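Local coordinates for protein putative thioesterase II (Thermobifida fusca, PDB 3BBJ) that probably hydrolyses thioesters such as acyl-CoAs, as a putative thioesterase with two hotdog-family regions in each chain, at residues V151-S156 with G176-S181; P172-Y177 with A201-V206; G231-R236 with V251-A256. One frame throughout, in Å; residues are numbered along the deposited sequence.

Contact 1 of 3, residues V151-S156 with G176-S181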
ATOM      1  N   VAL A 151      11.777 -21.580   1.650  1.00 43.67           N
ATOM      2  CA  VAL A 151      11.086 -21.195   2.858  1.00 44.78           C
ATOM      3  C   VAL A 151      10.333 -22.371   3.440  1.00 46.12           C
ATOM      4  O   VAL A 151       9.799 -23.209   2.697  1.00 45.04           O
ATOM      5  CB  VAL A 151      10.034 -20.071   2.573  1.00 45.46           C
ATOM      6  CG1 VAL A 151      10.692 -18.685   2.513  1.00 39.35           C
ATOM      7  CG2 VAL A 151       9.259 -20.381   1.272  1.00 40.95           C
ATOM      8  N   ASP A 152      10.270 -22.407   4.773  1.00 47.92           N
ATOM      9  CA  ASP A 152       9.472 -23.397   5.487  1.00 48.72           C
ATOM     10  C   ASP A 152       8.229 -22.624   5.879  1.00 48.79           C
ATOM     11  O   ASP A 152       8.336 -21.537   6.430  1.00 47.94           O
ATOM     12  CB  ASP A 152      10.172 -23.928   6.743  1.00 48.79           C
ATOM     13  CG  ASP A 152      11.327 -24.869   6.435  1.00 54.19           C
ATOM     14  OD1 ASP A 152      11.428 -25.366   5.290  1.00 53.33           O
ATOM     15  OD2 ASP A 152      12.143 -25.112   7.359  1.00 56.04           O
ATOM     16  N   VAL A 153       7.060 -23.162   5.542  1.00 49.86           N
ATOM     17  CA  VAL A 153       5.791 -22.521   5.819  1.00 49.48           C
ATOM     18  C   VAL A 153       4.895 -23.515   6.545  1.00 50.61           C
ATOM     19  O   VAL A 153       4.541 -24.546   5.998  1.00 50.85           O
ATOM     20  CB  VAL A 153       5.126 -22.089   4.516  1.00 51.03           C
ATOM     21  CG1 VAL A 153       3.806 -21.394   4.792  1.00 47.10           C
ATOM     22  CG2 VAL A 153       6.072 -21.188   3.721  1.00 51.57           C
ATOM     23  N   ASP A 154       4.555 -23.198   7.785  1.00 52.10           N
ATOM     24  CA  ASP A 154       3.696 -24.031   8.609  1.00 52.99           C
ATOM     25  C   ASP A 154       2.340 -23.390   8.606  1.00 54.27           C
ATOM     26  O   ASP A 154       2.231 -22.196   8.891  1.00 55.72           O
ATOM     27  CB  ASP A 154       4.210 -24.038  10.044  1.00 54.09           C
ATOM     28  CG  ASP A 154       5.612 -24.615  10.160  1.00 56.48           C
ATOM     29  OD1 ASP A 154       5.766 -25.841   9.950  1.00 59.61           O
ATOM     30  OD2 ASP A 154       6.542 -23.840  10.477  1.00 60.54           O
ATOM     31  N   PHE A 155       1.313 -24.165   8.292  1.00 53.58           N
ATOM     32  CA  PHE A 155      -0.051 -23.662   8.234  1.00 55.17           C
ATOM     33  C   PHE A 155      -0.857 -24.142   9.431  1.00 55.37           C
ATOM     34  O   PHE A 155      -0.670 -25.259   9.888  1.00 54.75           O
ATOM     35  CB  PHE A 155      -0.732 -24.181   6.973  1.00 54.51           C
ATOM     36  CG  PHE A 155      -0.004 -23.856   5.707  1.00 54.99           C
ATOM     37  CD1 PHE A 155      -0.158 -22.614   5.104  1.00 58.67           C
ATOM     38  CD2 PHE A 155       0.806 -24.800   5.092  1.00 54.73           C
ATOM     39  CE1 PHE A 155       0.492 -22.309   3.913  1.00 56.58           C
ATOM     40  CE2 PHE A 155       1.464 -24.505   3.905  1.00 56.33           C
ATOM     41  CZ  PHE A 155       1.303 -23.259   3.309  1.00 55.92           C
ATOM     42  N   SER A 156      -1.766 -23.310   9.928  1.00 55.08           N
ATOM     43  CA  SER A 156      -2.712 -23.777  10.920  1.00 55.54           C
ATOM     44  C   SER A 156      -3.478 -24.943  10.277  1.00 56.53           C
ATOM     45  O   SER A 156      -3.507 -25.053   9.051  1.00 56.36           O
ATOM     46  CB  SER A 156      -3.693 -22.678  11.304  1.00 54.21           C
ATOM     47  OG  SER A 156      -4.426 -22.252  10.170  1.00 54.54           O
ATOM     48  N   GLY A 176      -0.327 -19.001  10.082  1.00 50.01           N
ATOM     49  CA  GLY A 176       0.661 -19.954  10.484  1.00 48.25           C
ATOM     50  C   GLY A 176       1.974 -19.246  10.691  1.00 47.52           C
ATOM     51  O   GLY A 176       2.000 -18.091  11.099  1.00 47.87           O
ATOM     52  N   TYR A 177       3.060 -19.961  10.416  1.00 47.04           N
ATOM     53  CA  TYR A 177       4.406 -19.458  10.620  1.00 46.49           C
ATOM     54  C   TYR A 177       5.232 -19.603   9.347  1.00 45.31           C
ATOM     55  O   TYR A 177       5.054 -20.552   8.582  1.00 45.50           O
ATOM     56  CB  TYR A 177       5.049 -20.202  11.799  1.00 47.92           C
ATOM     57  CG  TYR A 177       4.224 -20.068  13.056  1.00 46.24           C
ATOM     58  CD1 TYR A 177       3.074 -20.833  13.226  1.00 48.29           C
ATOM     59  CD2 TYR A 177       4.558 -19.144  14.045  1.00 46.60           C
ATOM     60  CE1 TYR A 177       2.283 -20.706  14.340  1.00 48.00           C
ATOM     61  CE2 TYR A 177       3.767 -18.999  15.182  1.00 48.29           C
ATOM     62  CZ  TYR A 177       2.632 -19.790  15.325  1.00 54.76           C
ATOM     63  OH  TYR A 177       1.837 -19.672  16.438  1.00 51.56           O
ATOM     64  N   VAL A 178       6.124 -18.647   9.127  1.00 44.35           N
ATOM     65  CA  VAL A 178       7.002 -18.657   7.968  1.00 44.05           C
ATOM     66  C   VAL A 178       8.399 -18.235   8.351  1.00 44.75           C
ATOM     67  O   VAL A 178       8.587 -17.406   9.254  1.00 44.76           O
ATOM     68  CB  VAL A 178       6.507 -17.707   6.875  1.00 46.14           C
ATOM     69  CG1 VAL A 178       6.383 -16.210   7.404  1.00 42.02           C
ATOM     70  CG2 VAL A 178       7.399 -17.817   5.653  1.00 44.79           C
ATOM     71  N   ASP A 179       9.378 -18.813   7.660  1.00 47.41           N
ATOM     72  CA  ASP A 179      10.793 -18.493   7.861  1.00 47.22           C
ATOM     73  C   ASP A 179      11.558 -19.045   6.670  1.00 45.76           C
ATOM     74  O   ASP A 179      10.998 -19.802   5.870  1.00 46.99           O
ATOM     75  CB  ASP A 179      11.299 -19.149   9.160  1.00 48.69           C
ATOM     76  CG  ASP A 179      12.502 -18.413   9.782  1.00 49.52           C
ATOM     77  OD1 ASP A 179      13.174 -17.602   9.094  1.00 46.75           O
ATOM     78  OD2 ASP A 179      12.761 -18.655  10.986  1.00 57.92           O
ATOM     79  N   LEU A 180      12.817 -18.658   6.537  1.00 46.28           N
ATOM     80  CA  LEU A 180      13.724 -19.288   5.577  1.00 46.95           C
ATOM     81  C   LEU A 180      13.832 -20.789   5.895  1.00 46.63           C
ATOM     82  O   LEU A 180      13.714 -21.199   7.045  1.00 44.89           O
ATOM     83  CB  LEU A 180      15.115 -18.645   5.645  1.00 47.75           C
ATOM     84  CG  LEU A 180      15.212 -17.167   5.229  1.00 47.27           C
ATOM     85  CD1 LEU A 180      16.605 -16.615   5.499  1.00 42.44           C
ATOM     86  CD2 LEU A 180      14.847 -17.033   3.759  1.00 41.88           C
ATOM     87  N   SER A 181      14.051 -21.608   4.873  1.00 46.97           N
ATOM     88  CA  SER A 181      14.045 -23.053   5.061  1.00 47.13           C
ATOM     89  C   SER A 181      15.257 -23.587   5.873  1.00 48.66           C
ATOM     90  O   SER A 181      16.380 -23.046   5.829  1.00 47.54           O
ATOM     91  CB  SER A 181      13.970 -23.759   3.696  1.00 47.44           C
ATOM     92  OG  SER A 181      15.204 -23.660   2.972  1.00 46.64           O
TER
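Asp152 pairs with Asp179, and Val151 with Leu180, at one end of the antiparallel strands 151-155 and 176-180, part of the sheet in the second of the chain's two hotdog-family regions. Asp152 N gives a hydrogen bond to Asp179 O at 2.9 Å, and the return bond from Asp179 N to Asp152 O is longer, 3.2 Å. A second reciprocal pair links Asp154 with Tyr177. With CG anti to its own carbonyl carbon (chi1 -73°), Asp152 lays its carboxylate against the end of the partner strand: OD1 is 3.4 Å from Ser181 CB, while OD2 takes a hydrogen bond from Ala182 N. Val151 is turned away overall, yet its CB rests 3.4 Å from Asp179 O, the same oxygen that Asp152 N uses.

Tyr177 shares a face with Asp154. The two side chains run nearly perpendicular, carboxylate and ring planes 60° apart, and touch through Asp154 OD2 and Tyr177 CB at 4.1 Å. The phenol then runs off to hydrogen-bond Pro127 O, and the Asp154 carboxylate is held by Arg134 and Gln129. On the other face Val153 and Val178 extend together from the sheet. At the Phe155-Gly176 pair, a CB on the glycine would collide with the backbone of 151-156; instead Gly176 CA makes a CA-H...O contact with Asp154 O at 3.2 Å.

Contact 2 of 3, residues P172-Y177 with A201-V206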
ATOM      1  N   PRO A 172     -11.720 -16.240   2.788  1.00 71.66           N
ATOM      2  CA  PRO A 172     -10.334 -16.508   2.449  1.00 69.04           C
ATOM      3  C   PRO A 172      -9.386 -16.016   3.532  1.00 65.70           C
ATOM      4  O   PRO A 172      -9.286 -14.819   3.756  1.00 64.23           O
ATOM      5  CB  PRO A 172     -10.131 -15.693   1.169  1.00 69.52           C
ATOM      6  CG  PRO A 172     -11.083 -14.565   1.285  1.00 70.45           C
ATOM      7  CD  PRO A 172     -12.257 -15.100   2.027  1.00 71.36           C
ATOM      8  N   GLU A 173      -8.712 -16.944   4.201  1.00 63.04           N
ATOM      9  CA  GLU A 173      -7.793 -16.601   5.263  1.00 61.50           C
ATOM     10  C   GLU A 173      -6.739 -17.694   5.455  1.00 57.69           C
ATOM     11  O   GLU A 173      -7.067 -18.871   5.558  1.00 57.52           O
ATOM     12  CB  GLU A 173      -8.579 -16.386   6.557  1.00 62.35           C
ATOM     13  CG  GLU A 173      -7.709 -16.065   7.791  1.00 72.08           C
ATOM     14  CD  GLU A 173      -8.521 -15.659   9.029  1.00 72.22           C
ATOM     15  OE1 GLU A 173      -9.374 -14.741   8.910  1.00 82.01           O
ATOM     16  OE2 GLU A 173      -8.274 -16.238  10.122  1.00 82.41           O
ATOM     17  N   LEU A 174      -5.470 -17.314   5.487  1.00 53.87           N
ATOM     18  CA  LEU A 174      -4.419 -18.273   5.800  1.00 52.95           C
ATOM     19  C   LEU A 174      -3.626 -17.736   6.967  1.00 52.12           C
ATOM     20  O   LEU A 174      -3.491 -16.531   7.123  1.00 52.58           O
ATOM     21  CB  LEU A 174      -3.494 -18.530   4.600  1.00 51.11           C
ATOM     22  CG  LEU A 174      -4.140 -19.183   3.376  1.00 49.57           C
ATOM     23  CD1 LEU A 174      -3.279 -19.000   2.124  1.00 48.55           C
ATOM     24  CD2 LEU A 174      -4.409 -20.657   3.638  1.00 47.96           C
ATOM     25  N   CYS A 175      -3.137 -18.630   7.810  1.00 52.05           N
ATOM     26  CA  CYS A 175      -2.245 -18.229   8.883  1.00 52.89           C
ATOM     27  C   CYS A 175      -1.331 -19.362   9.312  1.00 51.63           C
ATOM     28  O   CYS A 175      -1.507 -20.535   8.949  1.00 50.92           O
ATOM     29  CB  CYS A 175      -3.017 -17.682  10.076  1.00 54.77           C
ATOM     30  SG  CYS A 175      -4.038 -18.889  10.873  1.00 61.01           S
ATOM     31  N   GLY A 176      -0.327 -19.001  10.082  1.00 50.01           N
ATOM     32  CA  GLY A 176       0.661 -19.954  10.484  1.00 48.25           C
ATOM     33  C   GLY A 176       1.974 -19.246  10.691  1.00 47.52           C
ATOM     34  O   GLY A 176       2.000 -18.091  11.099  1.00 47.87           O
ATOM     35  N   TYR A 177       3.060 -19.961  10.416  1.00 47.04           N
ATOM     36  CA  TYR A 177       4.406 -19.458  10.620  1.00 46.49           C
ATOM     37  C   TYR A 177       5.232 -19.603   9.347  1.00 45.31           C
ATOM     38  O   TYR A 177       5.054 -20.552   8.582  1.00 45.50           O
ATOM     39  CB  TYR A 177       5.049 -20.202  11.799  1.00 47.92           C
ATOM     40  CG  TYR A 177       4.224 -20.068  13.056  1.00 46.24           C
ATOM     41  CD1 TYR A 177       3.074 -20.833  13.226  1.00 48.29           C
ATOM     42  CD2 TYR A 177       4.558 -19.144  14.045  1.00 46.60           C
ATOM     43  CE1 TYR A 177       2.283 -20.706  14.340  1.00 48.00           C
ATOM     44  CE2 TYR A 177       3.767 -18.999  15.182  1.00 48.29           C
ATOM     45  CZ  TYR A 177       2.632 -19.790  15.325  1.00 54.76           C
ATOM     46  OH  TYR A 177       1.837 -19.672  16.438  1.00 51.56           O
ATOM     47  N   ALA A 201       6.060 -14.591   0.449  1.00 45.95           N
ATOM     48  CA  ALA A 201       6.529 -15.981   0.476  1.00 46.21           C
ATOM     49  C   ALA A 201       5.415 -17.003   0.731  1.00 47.87           C
ATOM     50  O   ALA A 201       5.714 -18.186   0.981  1.00 47.76           O
ATOM     51  CB  ALA A 201       7.650 -16.139   1.525  1.00 43.55           C
ATOM     52  N   LEU A 202       4.150 -16.566   0.654  1.00 47.59           N
ATOM     53  CA  LEU A 202       3.017 -17.457   0.962  1.00 48.35           C
ATOM     54  C   LEU A 202       2.174 -17.793  -0.271  1.00 47.50           C
ATOM     55  O   LEU A 202       2.290 -17.130  -1.306  1.00 47.89           O
ATOM     56  CB  LEU A 202       2.110 -16.803   1.999  1.00 50.49           C
ATOM     57  CG  LEU A 202       2.726 -16.054   3.176  1.00 49.05           C
ATOM     58  CD1 LEU A 202       1.676 -15.071   3.724  1.00 49.02           C
ATOM     59  CD2 LEU A 202       3.242 -17.042   4.253  1.00 43.16           C
ATOM     60  N   PRO A 203       1.315 -18.833  -0.168  1.00 49.27           N
ATOM     61  CA  PRO A 203       0.456 -19.175  -1.312  1.00 48.27           C
ATOM     62  C   PRO A 203      -0.424 -17.995  -1.665  1.00 48.38           C
ATOM     63  O   PRO A 203      -0.960 -17.339  -0.765  1.00 49.88           O
ATOM     64  CB  PRO A 203      -0.399 -20.338  -0.795  1.00 46.10           C
ATOM     65  CG  PRO A 203       0.317 -20.888   0.350  1.00 47.56           C
ATOM     66  CD  PRO A 203       1.110 -19.764   0.962  1.00 49.00           C
ATOM     67  N   PRO A 204      -0.511 -17.657  -2.956  1.00 47.91           N
ATOM     68  CA  PRO A 204      -1.411 -16.580  -3.339  1.00 47.69           C
ATOM     69  C   PRO A 204      -2.820 -16.828  -2.795  1.00 47.82           C
ATOM     70  O   PRO A 204      -3.374 -17.909  -2.994  1.00 47.90           O
ATOM     71  CB  PRO A 204      -1.355 -16.609  -4.864  1.00 45.82           C
ATOM     72  CG  PRO A 204       0.023 -17.101  -5.154  1.00 47.26           C
ATOM     73  CD  PRO A 204       0.263 -18.155  -4.105  1.00 48.57           C
ATOM     74  N   ILE A 205      -3.364 -15.835  -2.095  1.00 48.48           N
ATOM     75  CA  ILE A 205      -4.669 -15.954  -1.429  1.00 48.53           C
ATOM     76  C   ILE A 205      -5.833 -16.224  -2.418  1.00 47.76           C
ATOM     77  O   ILE A 205      -6.857 -16.834  -2.070  1.00 46.02           O
ATOM     78  CB  ILE A 205      -4.944 -14.691  -0.553  1.00 48.21           C
ATOM     79  CG1 ILE A 205      -6.061 -14.964   0.459  1.00 45.75           C
ATOM     80  CG2 ILE A 205      -5.226 -13.471  -1.432  1.00 46.32           C
ATOM     81  CD1 ILE A 205      -5.721 -16.040   1.455  1.00 42.96           C
ATOM     82  N   VAL A 206      -5.645 -15.809  -3.659  1.00 47.29           N
ATOM     83  CA  VAL A 206      -6.659 -15.978  -4.673  1.00 48.60           C
ATOM     84  C   VAL A 206      -6.946 -17.444  -4.986  1.00 49.94           C
ATOM     85  O   VAL A 206      -8.030 -17.774  -5.458  1.00 50.10           O
ATOM     86  CB  VAL A 206      -6.282 -15.227  -5.989  1.00 48.77           C
ATOM     87  CG1 VAL A 206      -5.011 -15.837  -6.664  1.00 48.36           C
ATOM     88  CG2 VAL A 206      -7.450 -15.227  -6.936  1.00 49.03           C
TER
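Leu174 and Ile205 meet where the loop 201-206, which follows helix 191-198, packs against the N-terminal part of the segment 172-177, on strand 173-180 in the hotdog-family C-terminal half of the chain. No hydrogen bond joins the two segments; the contact is made mainly by apolar side chains and is small, burying 206 Å² in all. Its tight part is the Leu174-Ile205 pair. The two side chains overlap while running in opposing senses, so that Ile205 CD1 lies 3.9 Å from Leu174 CD1 and 4.0 Å from Leu174 CG. In Ile205, CG1 stands anti to the backbone N (chi1 -163°), and the further turn at chi2 brings CD1 against Leu174. Leu174 CD1 also reaches the loop backbone, 4.1 Å from Pro203 O, with the Pro203 ring beside it. Around this core, Leu163 of helix 157-163 touches both Leu174 and Pro203, while Ser237 and Cys239 of strand 233-243 pack on Ile205.

Away from this pair the packing thins. The closest CA atoms, those of Pro172 and Ile205, are still 6.9 Å apart, so the backbones do not meet, and side chains reach across to the other segment. Glu173 points away from the loop with its side chain in an exposed position, and gives the loop little more than its backbone. Pro203 and Pro204 are partly exposed; Pro204 points away from the strand and touches Glu249, whose OE1 accepts a hydrogen bond from Ile205 N. At the far edge Pro172 is buried, and Tyr119 of the second subunit is among the residues packed on it, which brings this corner to the dimer contact. Within the chain, Pro172 CB touches Ile205 CG1 at 4.2 Å.

Contact 3 of 3, residues G231-R236 with V251-A256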
ATOM      1  N   GLY A 231      13.886 -15.261  14.306  1.00 52.33           N
ATOM      2  CA  GLY A 231      13.004 -16.402  14.491  1.00 52.25           C
ATOM      3  C   GLY A 231      11.852 -16.391  13.511  1.00 54.36           C
ATOM      4  O   GLY A 231      11.663 -15.405  12.770  1.00 52.26           O
ATOM      5  N   PRO A 232      11.060 -17.480  13.508  1.00 54.57           N
ATOM      6  CA  PRO A 232       9.967 -17.592  12.566  1.00 53.56           C
ATOM      7  C   PRO A 232       8.932 -16.495  12.795  1.00 51.59           C
ATOM      8  O   PRO A 232       8.699 -16.076  13.936  1.00 50.10           O
ATOM      9  CB  PRO A 232       9.377 -18.975  12.876  1.00 54.39           C
ATOM     10  CG  PRO A 232       9.790 -19.278  14.240  1.00 54.80           C
ATOM     11  CD  PRO A 232      11.134 -18.658  14.385  1.00 55.96           C
ATOM     12  N   LEU A 233       8.314 -16.044  11.714  1.00 50.30           N
ATOM     13  CA  LEU A 233       7.272 -15.025  11.808  1.00 48.07           C
ATOM     14  C   LEU A 233       5.904 -15.676  11.711  1.00 47.32           C
ATOM     15  O   LEU A 233       5.706 -16.584  10.903  1.00 48.87           O
ATOM     16  CB  LEU A 233       7.461 -13.987  10.704  1.00 45.21           C
ATOM     17  CG  LEU A 233       8.806 -13.261  10.843  1.00 49.66           C
ATOM     18  CD1 LEU A 233       9.209 -12.493   9.589  1.00 52.51           C
ATOM     19  CD2 LEU A 233       8.766 -12.354  12.055  1.00 46.33           C
ATOM     20  N   ALA A 234       4.984 -15.240  12.570  1.00 47.47           N
ATOM     21  CA  ALA A 234       3.576 -15.608  12.462  1.00 46.88           C
ATOM     22  C   ALA A 234       2.971 -14.742  11.347  1.00 46.41           C
ATOM     23  O   ALA A 234       3.258 -13.537  11.287  1.00 45.65           O
ATOM     24  CB  ALA A 234       2.848 -15.341  13.782  1.00 45.55           C
ATOM     25  N   PHE A 235       2.133 -15.340  10.490  1.00 45.82           N
ATOM     26  CA  PHE A 235       1.533 -14.628   9.372  1.00 45.38           C
ATOM     27  C   PHE A 235       0.037 -14.820   9.320  1.00 46.93           C
ATOM     28  O   PHE A 235      -0.498 -15.772   9.862  1.00 45.31           O
ATOM     29  CB  PHE A 235       2.132 -15.079   8.031  1.00 46.26           C
ATOM     30  CG  PHE A 235       1.723 -16.497   7.599  1.00 47.82           C
ATOM     31  CD1 PHE A 235       0.530 -16.724   6.910  1.00 48.23           C
ATOM     32  CD2 PHE A 235       2.546 -17.583   7.850  1.00 49.91           C
ATOM     33  CE1 PHE A 235       0.158 -18.015   6.528  1.00 47.10           C
ATOM     34  CE2 PHE A 235       2.182 -18.867   7.455  1.00 49.29           C
ATOM     35  CZ  PHE A 235       0.986 -19.079   6.804  1.00 44.39           C
ATOM     36  N   ARG A 236      -0.633 -13.877   8.659  1.00 49.27           N
ATOM     37  CA  ARG A 236      -2.044 -13.998   8.341  1.00 51.31           C
ATOM     38  C   ARG A 236      -2.229 -13.328   7.008  1.00 48.25           C
ATOM     39  O   ARG A 236      -1.746 -12.193   6.803  1.00 47.38           O
ATOM     40  CB  ARG A 236      -2.937 -13.326   9.377  1.00 51.29           C
ATOM     41  CG  ARG A 236      -4.419 -13.369   8.975  1.00 55.40           C
ATOM     42  CD  ARG A 236      -5.323 -12.399   9.732  1.00 58.18           C
ATOM     43  NE  ARG A 236      -4.668 -11.110   9.977  1.00 73.15           N
ATOM     44  CZ  ARG A 236      -5.282  -9.996  10.354  1.00 77.36           C
ATOM     45  NH1 ARG A 236      -6.608  -9.967  10.498  1.00 85.40           N
ATOM     46  NH2 ARG A 236      -4.559  -8.897  10.562  1.00 70.36           N
ATOM     47  N   VAL A 251      -1.129  -9.191   3.828  1.00 45.28           N
ATOM     48  CA  VAL A 251      -0.311 -10.043   4.687  1.00 45.99           C
ATOM     49  C   VAL A 251       0.249  -9.256   5.882  1.00 46.09           C
ATOM     50  O   VAL A 251       0.894  -8.233   5.726  1.00 47.03           O
ATOM     51  CB  VAL A 251       0.857 -10.699   3.866  1.00 46.31           C
ATOM     52  CG1 VAL A 251       1.824 -11.458   4.779  1.00 46.98           C
ATOM     53  CG2 VAL A 251       0.315 -11.606   2.760  1.00 42.87           C
ATOM     54  N   ASP A 252      -0.030  -9.730   7.084  1.00 47.30           N
ATOM     55  CA  ASP A 252       0.538  -9.138   8.289  1.00 46.90           C
ATOM     56  C   ASP A 252       1.483 -10.167   8.900  1.00 45.71           C
ATOM     57  O   ASP A 252       1.232 -11.377   8.823  1.00 44.25           O
ATOM     58  CB  ASP A 252      -0.560  -8.718   9.264  1.00 48.56           C
ATOM     59  CG  ASP A 252      -1.491  -7.665   8.668  1.00 50.00           C
ATOM     60  OD1 ASP A 252      -0.986  -6.645   8.170  1.00 54.16           O
ATOM     61  OD2 ASP A 252      -2.724  -7.864   8.667  1.00 59.54           O
ATOM     62  N   LEU A 253       2.591  -9.678   9.454  1.00 45.77           N
ATOM     63  CA  LEU A 253       3.565 -10.528  10.104  1.00 46.21           C
ATOM     64  C   LEU A 253       3.820 -10.056  11.535  1.00 47.59           C
ATOM     65  O   LEU A 253       3.973  -8.852  11.788  1.00 48.19           O
ATOM     66  CB  LEU A 253       4.885 -10.516   9.325  1.00 47.23           C
ATOM     67  CG  LEU A 253       4.899 -10.927   7.852  1.00 44.77           C
ATOM     68  CD1 LEU A 253       6.316 -10.748   7.217  1.00 34.45           C
ATOM     69  CD2 LEU A 253       4.425 -12.355   7.704  1.00 37.53           C
ATOM     70  N   TRP A 254       3.852 -11.017  12.457  1.00 48.81           N
ATOM     71  CA  TRP A 254       4.180 -10.777  13.867  1.00 48.51           C
ATOM     72  C   TRP A 254       5.405 -11.596  14.228  1.00 50.29           C
ATOM     73  O   TRP A 254       5.700 -12.624  13.595  1.00 51.61           O
ATOM     74  CB  TRP A 254       3.048 -11.222  14.788  1.00 48.95           C
ATOM     75  CG  TRP A 254       1.771 -10.469  14.655  1.00 47.11           C
ATOM     76  CD1 TRP A 254       1.297  -9.502  15.492  1.00 46.07           C
ATOM     77  CD2 TRP A 254       0.787 -10.638  13.635  1.00 43.64           C
ATOM     78  NE1 TRP A 254       0.070  -9.049  15.051  1.00 44.16           N
ATOM     79  CE2 TRP A 254      -0.263  -9.733  13.910  1.00 47.61           C
ATOM     80  CE3 TRP A 254       0.689 -11.462  12.516  1.00 47.50           C
ATOM     81  CZ2 TRP A 254      -1.393  -9.629  13.093  1.00 50.22           C
ATOM     82  CZ3 TRP A 254      -0.437 -11.368  11.713  1.00 49.60           C
ATOM     83  CH2 TRP A 254      -1.461 -10.452  12.001  1.00 49.63           C
ATOM     84  N   ASP A 255       6.111 -11.158  15.263  1.00 51.92           N
ATOM     85  CA  ASP A 255       7.294 -11.878  15.723  1.00 52.76           C
ATOM     86  C   ASP A 255       6.946 -12.884  16.825  1.00 53.87           C
ATOM     87  O   ASP A 255       5.785 -12.994  17.242  1.00 52.31           O
ATOM     88  CB  ASP A 255       8.387 -10.893  16.193  1.00 52.83           C
ATOM     89  CG  ASP A 255       8.074 -10.220  17.545  1.00 53.39           C
ATOM     90  OD1 ASP A 255       6.965 -10.367  18.112  1.00 47.85           O
ATOM     91  OD2 ASP A 255       8.984  -9.520  18.031  1.00 53.21           O
ATOM     92  N   ALA A 256       7.972 -13.606  17.278  1.00 56.41           N
ATOM     93  CA  ALA A 256       7.865 -14.564  18.383  1.00 57.97           C
ATOM     94  C   ALA A 256       7.127 -14.002  19.594  1.00 58.67           C
ATOM     95  O   ALA A 256       6.421 -14.728  20.285  1.00 59.88           O
ATOM     96  CB  ALA A 256       9.275 -15.053  18.810  1.00 56.50           C
TER
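Trp254 and Arg236 bury more surface than any other residues where strands 233-236 and 251-254 pair as the two arms of an antiparallel beta hairpin in the hotdog-family sheet. The indole turns an edge to the neighbouring strand: CE3 is 3.5 Å from Ala234 O, in the plane of the ring, and CZ3 is 3.9 Å from Arg236 CB. Arg236 starts with CG anti to its backbone N and then bends at chi3 (38°), which swings the guanidinium past the indole, their planes 48° apart, so that NH2 comes within 3.8 Å of Trp254 CH2. The same NH2 forms a salt bridge with Asp252 OD2 at 2.8 Å, though as a hydrogen bond it is weak and strongly bent (118° at the hydrogen). Were Trp254 reduced to an alanine, the edge beside Ala234 O would be lost, and the Arg236 side chain is likely to be left freer to turn, with less to steady its salt bridge.

Further out, Gln123, Pro124 and Leu260 pack on the indole. Reciprocal backbone hydrogen bonds fix the register at Ala234-Trp254 and Arg236-Asp252. The opposite face is apolar: Leu253 CD2 sits 3.6 Å from Phe235 CB, Leu253 CD1 touches Leu233 CD1, and helix 191-198 covers both leucines through Leu195. The carbonyl beside the indole edge does double duty. Ala234 O takes a hydrogen bond from Trp254 N at 2.8 Å, and Leu253 CA lies 3.2 Å from Ala234 O in a CA-H...O contact.

All three contacts lie in the C-terminal hotdog-family region, with centres 9 to 12 Å apart. Along the chain 151-156 comes first, then strand 173-180, whose Gly176 and Tyr177 contacts 1 and 2 share, then the loop 201-206 of contact 2, and last the contact 3 hairpin. Neighbouring strands run 151-155, 173-180, 233-243, 246-254, and probable backbone hydrogen bonds such as Val178 N to Leu233 O (2.8 Å) tie contacts 1 and 3. Phe155 and Phe235 both touch loop 201-206, so residues of contacts 1 and 3 pack on the loop that contact 2 uses. The shared strand and this loop thus knit one side of the region together.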